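Local coordinates for protein peptide synthetase, module 7 (Actinoplanes teichomyceticus, PDB 4TX3) that is a condensation-type domain of a nonribosomal peptide synthetase and probably recruits the cytochrome P450 enzymes that crosslink a glycopeptide antibiotic precursor, at residues Leu29-Pro32 and Ser33-Thr36; Ala55-Ala58 and Ala59-Val63; Pro75-Ala78 and Gln79-His82; Ala177-Phe180 and Ala181-Ala184. All blocks are in the same frame, centred on the assembly; numbering follows the deposited sequence.

The four contacts are local and follow one another in series along the chain; none nests in or crosses another. Interaction 1 shapes the loop between helix 21-28 and strand 40-49. Interaction 2 is a run of turns within helix 53-66. Interaction 3 reverses the chain between strands 72-73 and 84-85, and its Ala78 and Val81 reach back to helix 21-28. Interaction 4 starts helix 180-191, and its Gln179 bonds to Arg66 at the end of the helix that carries interaction 2. The nearest atoms of interactions 2 and 4 are about 8 Å apart. Interactions 1 and 3 approach to about 9 Å, as do interactions 3 and 4.

Interaction 1 of 4, residues Leu29-Pro32 and Ser33-Thr36; sequences LARP and SEET. With SO4 (sulfate ion), chain F.
Ser33 OG, on the residue that follows Pro32 into a type I turn, is gripped twice by Glu35. Ser33 OG accepts from Glu35 N at 2.8 Å, an ST turn. Ser33 OG also donates to Glu35 OE1 at 2.9 Å, meeting the carboxylate from above its plane. This oxygen is anti to the backbone N (chi1 150°), which puts it by the Glu35 amide. With an alanine here, the Glu35 amide would probably lose this acceptor and the Glu35 carboxylate would be set free to swing. Arg31 and Glu34 form a salt bridge, its detail doubtful because the ends are modelled too close. Another nitrogen of the same guanidinium, Arg31 NH1, bonds to Phe115 O. Pro32 CG lies 3.9 Å from Thr36 OG1, and the two side chains cross at about a right angle. Thr36 OG1 has its hydrogen bond with Pro231 O. Arg31 N donates to sulfate O3 at 2.7 Å, nearly straight at 164°. This ion, probably from the crystallisation liquor, is also bonded by Arg39, Arg233 and His142. His142 begins the sequence matching the HHxxxDG motif of condensation domains. Residues 29-36 leave helix 21-28 at Leu29 and lead, as a surface loop, toward strand 40-49.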
ATOM      1  N   LEU B  29     -21.887  -4.589 -25.040  1.00 41.08           N
ATOM      2  CA  LEU B  29     -22.437  -5.848 -24.545  1.00 43.57           C
ATOM      3  C   LEU B  29     -23.365  -5.616 -23.368  1.00 46.98           C
ATOM      4  O   LEU B  29     -23.602  -6.515 -22.562  1.00 51.56           O
ATOM      5  CB  LEU B  29     -21.316  -6.812 -24.141  1.00 40.79           C
ATOM      6  CG  LEU B  29     -20.321  -7.170 -25.250  1.00 43.18           C
ATOM      7  CD1 LEU B  29     -19.442  -8.332 -24.821  1.00 45.73           C
ATOM      8  CD2 LEU B  29     -21.019  -7.457 -26.581  1.00 41.74           C
ATOM      9  N   ALA B  30     -23.887  -4.403 -23.264  1.00 49.02           N
ATOM     10  CA  ALA B  30     -24.773  -4.070 -22.154  1.00 50.13           C
ATOM     11  C   ALA B  30     -26.205  -4.571 -22.403  1.00 59.46           C
ATOM     12  O   ALA B  30     -26.823  -4.276 -23.440  1.00 54.95           O
ATOM     13  CB  ALA B  30     -24.768  -2.576 -21.902  1.00 45.61           C
ATOM     14  N   ARG B  31     -26.700  -5.349 -21.442  1.00 56.59           N
ATOM     15  CA  ARG B  31     -28.081  -5.828 -21.410  1.00 53.94           C
ATOM     16  C   ARG B  31     -28.551  -6.459 -22.718  1.00 56.94           C
ATOM     17  O   ARG B  31     -29.405  -5.894 -23.397  1.00 61.91           O
ATOM     18  CB  ARG B  31     -29.004  -4.671 -21.009  1.00 53.24           C
ATOM     19  CG  ARG B  31     -28.635  -4.087 -19.642  1.00 51.36           C
ATOM     20  CD  ARG B  31     -29.311  -2.761 -19.372  1.00 52.83           C
ATOM     21  NE  ARG B  31     -30.747  -2.906 -19.144  1.00 60.41           N
ATOM     22  CZ  ARG B  31     -31.507  -2.004 -18.528  1.00 55.14           C
ATOM     23  NH1 ARG B  31     -30.976  -0.875 -18.070  1.00 52.08           N
ATOM     24  NH2 ARG B  31     -32.802  -2.234 -18.362  1.00 60.75           N
ATOM     25  N   PRO B  32     -27.988  -7.634 -23.075  1.00 58.99           N
ATOM     26  CA  PRO B  32     -28.381  -8.374 -24.286  1.00 55.66           C
ATOM     27  C   PRO B  32     -29.710  -9.093 -24.088  1.00 57.51           C
ATOM     28  O   PRO B  32     -30.371  -9.516 -25.039  1.00 58.49           O
ATOM     29  CB  PRO B  32     -27.237  -9.371 -24.473  1.00 55.72           C
ATOM     30  CG  PRO B  32     -26.738  -9.624 -23.080  1.00 52.67           C
ATOM     31  CD  PRO B  32     -26.917  -8.330 -22.329  1.00 54.46           C
ATOM     32  N   SER B  33     -30.063  -9.238 -22.816  1.00 58.63           N
ATOM     33  CA  SER B  33     -31.348  -9.736 -22.370  1.00 59.13           C
ATOM     34  C   SER B  33     -31.636  -9.109 -21.023  1.00 62.15           C
ATOM     35  O   SER B  33     -30.714  -8.678 -20.322  1.00 59.12           O
ATOM     36  CB  SER B  33     -31.354 -11.259 -22.254  1.00 59.06           C
ATOM     37  OG  SER B  33     -32.258 -11.663 -21.243  1.00 58.45           O
ATOM     38  N   GLU B  34     -32.905  -9.076 -20.639  1.00 64.27           N
ATOM     39  CA  GLU B  34     -33.243  -8.511 -19.342  1.00 69.90           C
ATOM     40  C   GLU B  34     -33.222  -9.592 -18.265  1.00 64.13           C
ATOM     41  O   GLU B  34     -33.520  -9.326 -17.108  1.00 62.49           O
ATOM     42  CB  GLU B  34     -34.593  -7.796 -19.422  1.00 66.57           C
ATOM     43  CG  GLU B  34     -34.591  -6.460 -18.704  1.00 69.59           C
ATOM     44  CD  GLU B  34     -33.781  -5.381 -19.438  1.00 76.12           C
ATOM     45  OE1 GLU B  34     -33.158  -5.657 -20.499  1.00 75.23           O
ATOM     46  OE2 GLU B  34     -33.754  -4.241 -18.927  1.00 75.64           O
ATOM     47  N   GLU B  35     -32.821 -10.799 -18.665  1.00 62.49           N
ATOM     48  CA  GLU B  35     -32.571 -11.911 -17.750  1.00 61.64           C
ATOM     49  C   GLU B  35     -31.071 -12.228 -17.683  1.00 62.85           C
ATOM     50  O   GLU B  35     -30.679 -13.339 -17.317  1.00 66.10           O
ATOM     51  CB  GLU B  35     -33.333 -13.157 -18.197  1.00 65.92           C
ATOM     52  CG  GLU B  35     -34.733 -12.882 -18.725  1.00 73.70           C
ATOM     53  CD  GLU B  35     -35.027 -13.673 -19.991  1.00 85.31           C
ATOM     54  OE1 GLU B  35     -34.772 -13.148 -21.099  1.00 83.34           O
ATOM     55  OE2 GLU B  35     -35.506 -14.824 -19.882  1.00 93.49           O
ATOM     56  N   THR B  36     -30.246 -11.255 -18.070  1.00 56.15           N
ATOM     57  CA  THR B  36     -28.784 -11.354 -18.030  1.00 49.75           C
ATOM     58  C   THR B  36     -28.220 -10.451 -16.942  1.00 44.13           C
ATOM     59  O   THR B  36     -28.519  -9.262 -16.942  1.00 50.42           O
ATOM     60  CB  THR B  36     -28.146 -10.916 -19.375  1.00 51.07           C
ATOM     61  OG1 THR B  36     -28.652 -11.711 -20.454  1.00 55.48           O
ATOM     62  CG2 THR B  36     -26.630 -11.024 -19.330  1.00 43.44           C
TER
HETATM   63  S   SO4 F 501     -24.546  -5.071 -18.547  1.00 54.33           S
HETATM   64  O1  SO4 F 501     -24.217  -3.727 -19.021  1.00 55.01           O
HETATM   65  O2  SO4 F 501     -25.825  -5.028 -17.842  1.00 44.37           O
HETATM   66  O3  SO4 F 501     -24.673  -5.980 -19.695  1.00 58.66           O
HETATM   67  O4  SO4 F 501     -23.476  -5.540 -17.657  1.00 46.58           O

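Interaction 2 of 4, residues Ala55-Ala58 and Ala59-Val63; sequences ALEA and ALRDV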
ATOM      1  N   ALA B  55     -23.500  13.111   6.696  1.00 36.34           N
ATOM      2  CA  ALA B  55     -22.080  13.208   6.380  1.00 40.78           C
ATOM      3  C   ALA B  55     -21.671  12.122   5.397  1.00 37.86           C
ATOM      4  O   ALA B  55     -20.912  12.371   4.473  1.00 37.78           O
ATOM      5  CB  ALA B  55     -21.232  13.122   7.649  1.00 40.55           C
ATOM      6  N   LEU B  56     -22.171  10.914   5.613  1.00 35.74           N
ATOM      7  CA  LEU B  56     -21.920   9.826   4.695  1.00 35.50           C
ATOM      8  C   LEU B  56     -22.437  10.209   3.300  1.00 36.33           C
ATOM      9  O   LEU B  56     -21.754  10.029   2.298  1.00 34.36           O
ATOM     10  CB  LEU B  56     -22.578   8.550   5.211  1.00 33.91           C
ATOM     11  CG  LEU B  56     -22.348   7.265   4.421  1.00 35.50           C
ATOM     12  CD1 LEU B  56     -20.862   7.073   4.185  1.00 31.00           C
ATOM     13  CD2 LEU B  56     -22.960   6.064   5.150  1.00 28.97           C
ATOM     14  N   GLU B  57     -23.628  10.785   3.254  1.00 34.75           N
ATOM     15  CA  GLU B  57     -24.239  11.178   2.000  1.00 39.27           C
ATOM     16  C   GLU B  57     -23.395  12.236   1.270  1.00 42.00           C
ATOM     17  O   GLU B  57     -23.241  12.194   0.042  1.00 38.38           O
ATOM     18  CB  GLU B  57     -25.662  11.700   2.249  1.00 39.19           C
ATOM     19  CG  GLU B  57     -26.428  12.053   0.984  1.00 44.29           C
ATOM     20  CD  GLU B  57     -27.765  12.730   1.271  1.00 51.89           C
ATOM     21  OE1 GLU B  57     -27.765  13.943   1.581  1.00 51.94           O
ATOM     22  OE2 GLU B  57     -28.817  12.048   1.179  1.00 54.03           O
ATOM     23  N   ALA B  58     -22.851  13.183   2.023  1.00 40.67           N
ATOM     24  CA  ALA B  58     -22.026  14.227   1.422  1.00 38.53           C
ATOM     25  C   ALA B  58     -20.707  13.628   0.948  1.00 38.86           C
ATOM     26  O   ALA B  58     -20.136  14.066  -0.048  1.00 39.06           O
ATOM     27  CB  ALA B  58     -21.776  15.360   2.417  1.00 36.56           C
ATOM     28  N   ALA B  59     -20.244  12.613   1.670  1.00 35.90           N
ATOM     29  CA  ALA B  59     -18.967  11.993   1.401  1.00 37.61           C
ATOM     30  C   ALA B  59     -19.015  11.214   0.086  1.00 39.61           C
ATOM     31  O   ALA B  59     -18.129  11.372  -0.760  1.00 36.64           O
ATOM     32  CB  ALA B  59     -18.569  11.097   2.546  1.00 34.64           C
ATOM     33  N   LEU B  60     -20.049  10.391  -0.079  1.00 38.94           N
ATOM     34  CA  LEU B  60     -20.284   9.648  -1.320  1.00 37.70           C
ATOM     35  C   LEU B  60     -20.278  10.591  -2.524  1.00 38.13           C
ATOM     36  O   LEU B  60     -19.621  10.343  -3.531  1.00 36.54           O
ATOM     37  CB  LEU B  60     -21.612   8.898  -1.237  1.00 34.39           C
ATOM     38  CG  LEU B  60     -21.576   7.708  -0.275  1.00 36.83           C
ATOM     39  CD1 LEU B  60     -22.994   7.252   0.133  1.00 39.07           C
ATOM     40  CD2 LEU B  60     -20.800   6.571  -0.919  1.00 36.20           C
ATOM     41  N   ARG B  61     -21.004  11.691  -2.383  1.00 38.56           N
ATOM     42  CA  ARG B  61     -20.994  12.784  -3.344  1.00 36.37           C
ATOM     43  C   ARG B  61     -19.572  13.332  -3.603  1.00 39.48           C
ATOM     44  O   ARG B  61     -19.222  13.643  -4.749  1.00 38.13           O
ATOM     45  CB  ARG B  61     -21.916  13.893  -2.836  1.00 38.56           C
ATOM     46  CG  ARG B  61     -22.505  14.780  -3.881  1.00 44.18           C
ATOM     47  CD  ARG B  61     -23.433  15.807  -3.229  1.00 53.76           C
ATOM     48  NE  ARG B  61     -24.645  15.197  -2.680  1.00 49.41           N
ATOM     49  CZ  ARG B  61     -25.101  15.399  -1.445  1.00 55.51           C
ATOM     50  NH1 ARG B  61     -24.439  16.190  -0.599  1.00 57.73           N
ATOM     51  NH2 ARG B  61     -26.217  14.800  -1.049  1.00 50.51           N
ATOM     52  N   ASP B  62     -18.760  13.447  -2.545  1.00 41.67           N
ATOM     53  CA  ASP B  62     -17.390  13.962  -2.662  1.00 35.73           C
ATOM     54  C   ASP B  62     -16.460  13.004  -3.382  1.00 36.96           C
ATOM     55  O   ASP B  62     -15.506  13.430  -4.033  1.00 35.24           O
ATOM     56  CB  ASP B  62     -16.796  14.276  -1.292  1.00 35.51           C
ATOM     57  CG  ASP B  62     -17.450  15.474  -0.628  1.00 45.47           C
ATOM     58  OD1 ASP B  62     -18.046  16.321  -1.337  1.00 47.10           O
ATOM     59  OD2 ASP B  62     -17.380  15.558   0.619  1.00 50.25           O
ATOM     60  N   VAL B  63     -16.721  11.708  -3.260  1.00 33.47           N
ATOM     61  CA  VAL B  63     -15.888  10.747  -3.946  1.00 32.15           C
ATOM     62  C   VAL B  63     -16.089  10.906  -5.443  1.00 34.09           C
ATOM     63  O   VAL B  63     -15.135  10.819  -6.214  1.00 35.33           O
ATOM     64  CB  VAL B  63     -16.200   9.316  -3.516  1.00 35.22           C
ATOM     65  CG1 VAL B  63     -15.482   8.290  -4.424  1.00 28.32           C
ATOM     66  CG2 VAL B  63     -15.810   9.129  -2.058  1.00 36.89           C
TER
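Glu57 and Arg61 lie one helical turn apart, and their charged ends lean together at a slant. The carboxylate and guanidinium planes are 57° apart. Glu57 OE1 sits at the edge of the guanidinium, in its plane, and takes a weak bond of 3.2 Å from Arg61 NH2 as part of a salt bridge. The backbone oxygen of the same residue, Glu57 O, lies over the centre of one guanidinium face, 4.0 Å above it. The bend at chi3 (-69°) folds the Arg61 chain back along the helix toward Glu57. Arg61 NH1 lies 3.7 Å from Ala58 CA. Both charges have a second partner in the loop between strands 84-85 and 96-97: Arg61 NH2 bonds to Val91 O, and Glu57 OE2 accepts from Leu93 N.

Leu56 and Leu60 are also one turn apart. Leu60 CD1 approaches Leu56 CG at 4.3 Å. Leu60 also touches Leu158 of helix 148-166 and Trp123 and Cys125 of strand 123-129, so this side of helix 53-66 packs into the fold. Beneath the side chains the helical bonds run on; Leu60 N to Leu56 O is nearly straight, at 173°.

Asp62 turns its carboxylate back, and Asp62 OD2 lies 3.2 Å from Ala58 O. Two acceptors so close would probably repel, but Asp62 N donates to Ala58 O at 2.9 Å and Asp62 OD2 has a salt bridge with Arg165. The chemistry is thus divided: Leu56 and Leu60 lie on the buried side, while a weak ion pair spans one turn and its two side chains bond to Val91 and Leu93.

Interaction 3 of 4, residues Pro75-Ala78 and Gln79-His82; sequences PGDA and QTVH
The His82 ring has Pro75 over one face and Thr80 O at its edge. Pro75 and His82 cross at about a right angle, with Pro75 CG 3.7 Å from His82 CE1. At the edge, His82 ND1 donates to Thr80 O at 3.1 Å, almost straight at 173° and practically in the ring plane. With chi1 at 56°, CG stands between the backbone N and the carbonyl carbon, and this folds the ring back over the turn. A leucine in its place would probably leave Thr80 O without its donor and Pro75 without a flat ring to rest on.

The second flat group is the Asp77 carboxylate. OD1 accepts from Gln79 N at 2.8 Å, on its anti side and tilted out of the plane, which makes an Asx turn. Thr80 N adds a weak bond to the same oxygen. Thr80 N also donates to Asp77 O at 2.7 Å, and the backbone angles of Ala78 and Gln79 fit a type I turn. Val81 N gives Asp77 O a second, weak bond.

Farther back, Pro75 O takes a weak bond from His82 N and a CA-H...O contact from Val81 CA at 3.3 Å. Gly76 has positive phi, and a beta carbon there would run into Thr80 O and Val81 N. Val81 touches Trp27 of helix 21-28, which places the turn against that helix.

Two oxygens of Asp77 therefore collect the amides of Gln79, Thr80 and Val81. This reversal at the surface is held largely by polar bonds, with the imidazole packed on Pro75 and bonded to Thr80 O.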
ATOM      1  N   PRO B  75     -23.831   8.492 -23.298  1.00 34.38           N
ATOM      2  CA  PRO B  75     -24.893   8.647 -24.295  1.00 31.75           C
ATOM      3  C   PRO B  75     -24.420   8.399 -25.716  1.00 33.74           C
ATOM      4  O   PRO B  75     -23.218   8.467 -25.991  1.00 36.56           O
ATOM      5  CB  PRO B  75     -25.313  10.111 -24.123  1.00 29.96           C
ATOM      6  CG  PRO B  75     -24.060  10.797 -23.652  1.00 31.59           C
ATOM      7  CD  PRO B  75     -23.364   9.791 -22.774  1.00 31.65           C
ATOM      8  N   GLY B  76     -25.370   8.146 -26.613  1.00 37.81           N
ATOM      9  CA  GLY B  76     -25.085   7.983 -28.031  1.00 34.89           C
ATOM     10  C   GLY B  76     -25.532   6.626 -28.549  1.00 39.65           C
ATOM     11  O   GLY B  76     -26.148   5.851 -27.808  1.00 38.05           O
ATOM     12  N   ASP B  77     -25.240   6.350 -29.821  1.00 39.34           N
ATOM     13  CA  ASP B  77     -25.378   5.009 -30.408  1.00 43.82           C
ATOM     14  C   ASP B  77     -23.981   4.442 -30.640  1.00 41.79           C
ATOM     15  O   ASP B  77     -23.005   5.137 -30.396  1.00 45.20           O
ATOM     16  CB  ASP B  77     -26.184   5.036 -31.717  1.00 39.21           C
ATOM     17  CG  ASP B  77     -25.523   5.884 -32.831  1.00 47.74           C
ATOM     18  OD1 ASP B  77     -24.280   5.982 -32.916  1.00 43.56           O
ATOM     19  OD2 ASP B  77     -26.271   6.450 -33.654  1.00 49.95           O
ATOM     20  N   ALA B  78     -23.881   3.216 -31.146  1.00 37.10           N
ATOM     21  CA  ALA B  78     -22.582   2.560 -31.316  1.00 41.22           C
ATOM     22  C   ALA B  78     -21.531   3.418 -32.023  1.00 45.21           C
ATOM     23  O   ALA B  78     -20.335   3.254 -31.801  1.00 44.19           O
ATOM     24  CB  ALA B  78     -22.757   1.272 -32.070  1.00 43.12           C
ATOM     25  N   GLN B  79     -21.979   4.325 -32.882  1.00 45.28           N
ATOM     26  CA  GLN B  79     -21.059   5.194 -33.600  1.00 47.62           C
ATOM     27  C   GLN B  79     -20.819   6.534 -32.899  1.00 47.59           C
ATOM     28  O   GLN B  79     -19.848   7.208 -33.207  1.00 51.05           O
ATOM     29  CB  GLN B  79     -21.561   5.448 -35.028  1.00 50.31           C
ATOM     30  CG  GLN B  79     -21.256   4.319 -36.020  1.00 52.35           C
ATOM     31  CD  GLN B  79     -22.210   3.129 -35.896  1.00 61.88           C
ATOM     32  OE1 GLN B  79     -23.429   3.301 -35.807  1.00 61.47           O
ATOM     33  NE2 GLN B  79     -21.657   1.916 -35.898  1.00 63.24           N
ATOM     34  N   THR B  80     -21.671   6.930 -31.959  1.00 41.90           N
ATOM     35  CA  THR B  80     -21.464   8.228 -31.329  1.00 43.43           C
ATOM     36  C   THR B  80     -21.240   8.217 -29.817  1.00 43.54           C
ATOM     37  O   THR B  80     -21.236   9.289 -29.203  1.00 42.40           O
ATOM     38  CB  THR B  80     -22.642   9.190 -31.607  1.00 43.44           C
ATOM     39  OG1 THR B  80     -22.516  10.340 -30.770  1.00 59.29           O
ATOM     40  CG2 THR B  80     -23.926   8.571 -31.279  1.00 41.75           C
ATOM     41  N   VAL B  81     -21.042   7.044 -29.212  1.00 39.26           N
ATOM     42  CA  VAL B  81     -20.837   6.999 -27.765  1.00 37.06           C
ATOM     43  C   VAL B  81     -19.651   7.868 -27.347  1.00 38.22           C
ATOM     44  O   VAL B  81     -18.555   7.767 -27.909  1.00 35.23           O
ATOM     45  CB  VAL B  81     -20.561   5.589 -27.232  1.00 37.08           C
ATOM     46  CG1 VAL B  81     -21.075   5.476 -25.798  1.00 36.33           C
ATOM     47  CG2 VAL B  81     -21.171   4.552 -28.100  1.00 38.37           C
ATOM     48  N   HIS B  82     -19.865   8.709 -26.351  1.00 31.33           N
ATOM     49  CA  HIS B  82     -18.772   9.467 -25.788  1.00 32.95           C
ATOM     50  C   HIS B  82     -18.952   9.484 -24.270  1.00 31.36           C
ATOM     51  O   HIS B  82     -20.014   9.147 -23.761  1.00 32.80           O
ATOM     52  CB  HIS B  82     -18.743  10.876 -26.371  1.00 34.40           C
ATOM     53  CG  HIS B  82     -20.025  11.620 -26.183  1.00 36.38           C
ATOM     54  ND1 HIS B  82     -21.167  11.323 -26.896  1.00 37.85           N
ATOM     55  CD2 HIS B  82     -20.364  12.610 -25.322  1.00 38.18           C
ATOM     56  CE1 HIS B  82     -22.151  12.114 -26.495  1.00 42.31           C
ATOM     57  NE2 HIS B  82     -21.685  12.906 -25.542  1.00 41.20           N
TER

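Interaction 4 of 4, residues Ala177-Phe180 and Ala181-Ala184; sequences ALQF and ADYA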
ATOM      1  N   ALA B 177      -4.068  14.217 -10.398  1.00 27.45           N
ATOM      2  CA  ALA B 177      -3.282  14.764 -11.484  1.00 28.57           C
ATOM      3  C   ALA B 177      -3.960  14.402 -12.811  1.00 30.36           C
ATOM      4  O   ALA B 177      -4.094  15.234 -13.707  1.00 33.56           O
ATOM      5  CB  ALA B 177      -1.844  14.244 -11.430  1.00 24.48           C
ATOM      6  N   LEU B 178      -4.418  13.161 -12.898  1.00 31.37           N
ATOM      7  CA  LEU B 178      -5.147  12.650 -14.053  1.00 35.70           C
ATOM      8  C   LEU B 178      -6.573  12.254 -13.718  1.00 32.35           C
ATOM      9  O   LEU B 178      -6.813  11.599 -12.706  1.00 36.37           O
ATOM     10  CB  LEU B 178      -4.429  11.429 -14.633  1.00 34.57           C
ATOM     11  CG  LEU B 178      -2.991  11.669 -15.072  1.00 38.70           C
ATOM     12  CD1 LEU B 178      -2.479  10.406 -15.713  1.00 43.02           C
ATOM     13  CD2 LEU B 178      -2.933  12.841 -16.043  1.00 34.56           C
ATOM     14  N   GLN B 179      -7.509  12.651 -14.574  1.00 32.58           N
ATOM     15  CA  GLN B 179      -8.856  12.067 -14.610  1.00 34.73           C
ATOM     16  C   GLN B 179      -8.938  10.973 -15.684  1.00 32.35           C
ATOM     17  O   GLN B 179      -8.098  10.931 -16.585  1.00 35.75           O
ATOM     18  CB  GLN B 179      -9.898  13.148 -14.880  1.00 34.11           C
ATOM     19  CG  GLN B 179      -9.976  14.177 -13.784  1.00 34.70           C
ATOM     20  CD  GLN B 179     -10.544  13.616 -12.495  1.00 36.06           C
ATOM     21  OE1 GLN B 179     -11.254  12.591 -12.488  1.00 31.27           O
ATOM     22  NE2 GLN B 179     -10.236  14.288 -11.389  1.00 30.58           N
ATOM     23  N   PHE B 180      -9.942  10.099 -15.610  1.00 31.45           N
ATOM     24  CA  PHE B 180      -9.995   8.972 -16.546  1.00 29.96           C
ATOM     25  C   PHE B 180     -10.039   9.406 -18.013  1.00 31.32           C
ATOM     26  O   PHE B 180      -9.517   8.711 -18.868  1.00 33.01           O
ATOM     27  CB  PHE B 180     -11.187   8.052 -16.266  1.00 30.67           C
ATOM     28  CG  PHE B 180     -11.099   6.743 -17.009  1.00 31.19           C
ATOM     29  CD1 PHE B 180     -10.146   5.796 -16.652  1.00 32.01           C
ATOM     30  CD2 PHE B 180     -11.920   6.480 -18.089  1.00 32.29           C
ATOM     31  CE1 PHE B 180     -10.026   4.599 -17.355  1.00 36.04           C
ATOM     32  CE2 PHE B 180     -11.813   5.283 -18.793  1.00 34.84           C
ATOM     33  CZ  PHE B 180     -10.871   4.338 -18.423  1.00 35.21           C
ATOM     34  N   ALA B 181     -10.657  10.551 -18.296  1.00 34.82           N
ATOM     35  CA  ALA B 181     -10.729  11.078 -19.661  1.00 35.01           C
ATOM     36  C   ALA B 181      -9.333  11.316 -20.250  1.00 38.52           C
ATOM     37  O   ALA B 181      -9.135  11.190 -21.469  1.00 35.51           O
ATOM     38  CB  ALA B 181     -11.539  12.378 -19.690  1.00 32.59           C
ATOM     39  N   ASP B 182      -8.379  11.675 -19.384  1.00 33.16           N
ATOM     40  CA  ASP B 182      -6.991  11.872 -19.801  1.00 34.06           C
ATOM     41  C   ASP B 182      -6.345  10.534 -20.229  1.00 35.25           C
ATOM     42  O   ASP B 182      -5.579  10.484 -21.189  1.00 35.60           O
ATOM     43  CB  ASP B 182      -6.182  12.524 -18.673  1.00 35.91           C
ATOM     44  CG  ASP B 182      -6.783  13.862 -18.195  1.00 40.58           C
ATOM     45  OD1 ASP B 182      -7.176  14.700 -19.037  1.00 41.26           O
ATOM     46  OD2 ASP B 182      -6.864  14.075 -16.963  1.00 39.05           O
ATOM     47  N   TYR B 183      -6.651   9.460 -19.505  1.00 34.51           N
ATOM     48  CA  TYR B 183      -6.222   8.113 -19.882  1.00 34.23           C
ATOM     49  C   TYR B 183      -6.857   7.682 -21.214  1.00 36.23           C
ATOM     50  O   TYR B 183      -6.167   7.167 -22.097  1.00 35.82           O
ATOM     51  CB  TYR B 183      -6.571   7.103 -18.776  1.00 34.10           C
ATOM     52  CG  TYR B 183      -6.108   5.702 -19.069  1.00 35.50           C
ATOM     53  CD1 TYR B 183      -4.764   5.353 -18.947  1.00 39.90           C
ATOM     54  CD2 TYR B 183      -7.007   4.724 -19.485  1.00 36.30           C
ATOM     55  CE1 TYR B 183      -4.327   4.050 -19.238  1.00 40.60           C
ATOM     56  CE2 TYR B 183      -6.586   3.428 -19.784  1.00 35.38           C
ATOM     57  CZ  TYR B 183      -5.247   3.092 -19.652  1.00 40.18           C
ATOM     58  OH  TYR B 183      -4.829   1.803 -19.951  1.00 40.40           O
ATOM     59  N   ALA B 184      -8.165   7.903 -21.353  1.00 33.03           N
ATOM     60  CA  ALA B 184      -8.891   7.537 -22.571  1.00 35.76           C
ATOM     61  C   ALA B 184      -8.326   8.224 -23.817  1.00 32.59           C
ATOM     62  O   ALA B 184      -8.218   7.609 -24.884  1.00 31.32           O
ATOM     63  CB  ALA B 184     -10.376   7.865 -22.423  1.00 30.56           C
TER
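Asp182 reaches back to Gln179, the N-cap residue of helix 180-191. With chi1 at -56°, CG lies beside the backbone N of Asp182, and OD2 comes to 2.9 Å from Gln179 N. The bond meets OD2 on its anti side, tilted out of the carboxylate plane. This is one half of a capping box. The other half is missing, because the Gln179 side chain turns away, bent at chi2 (-69°), to bond with Arg66 O and Glu68 N. Gln179 O instead accepts from Asp182 N at 2.9 Å, from above the carbonyl plane. Asp182 OD1 takes a bond from Val11 N.

Phe180 and Tyr183 both carry CG anti to the backbone N, which sends the rings out from the same side of the helix start. They meet obliquely, with planes at 37° and Phe180 CE1 3.7 Å from Tyr183 CD2. Both rings also pack edge-to-face with Phe304. The first regular helical bond runs from Ala184 N to Phe180 O at 2.9 Å.

The carboxylate sits at the amino end of the helix, where its charge would probably be steadied by the helix dipole. Polar capping on one side and aromatic packing on the other fix the helix start.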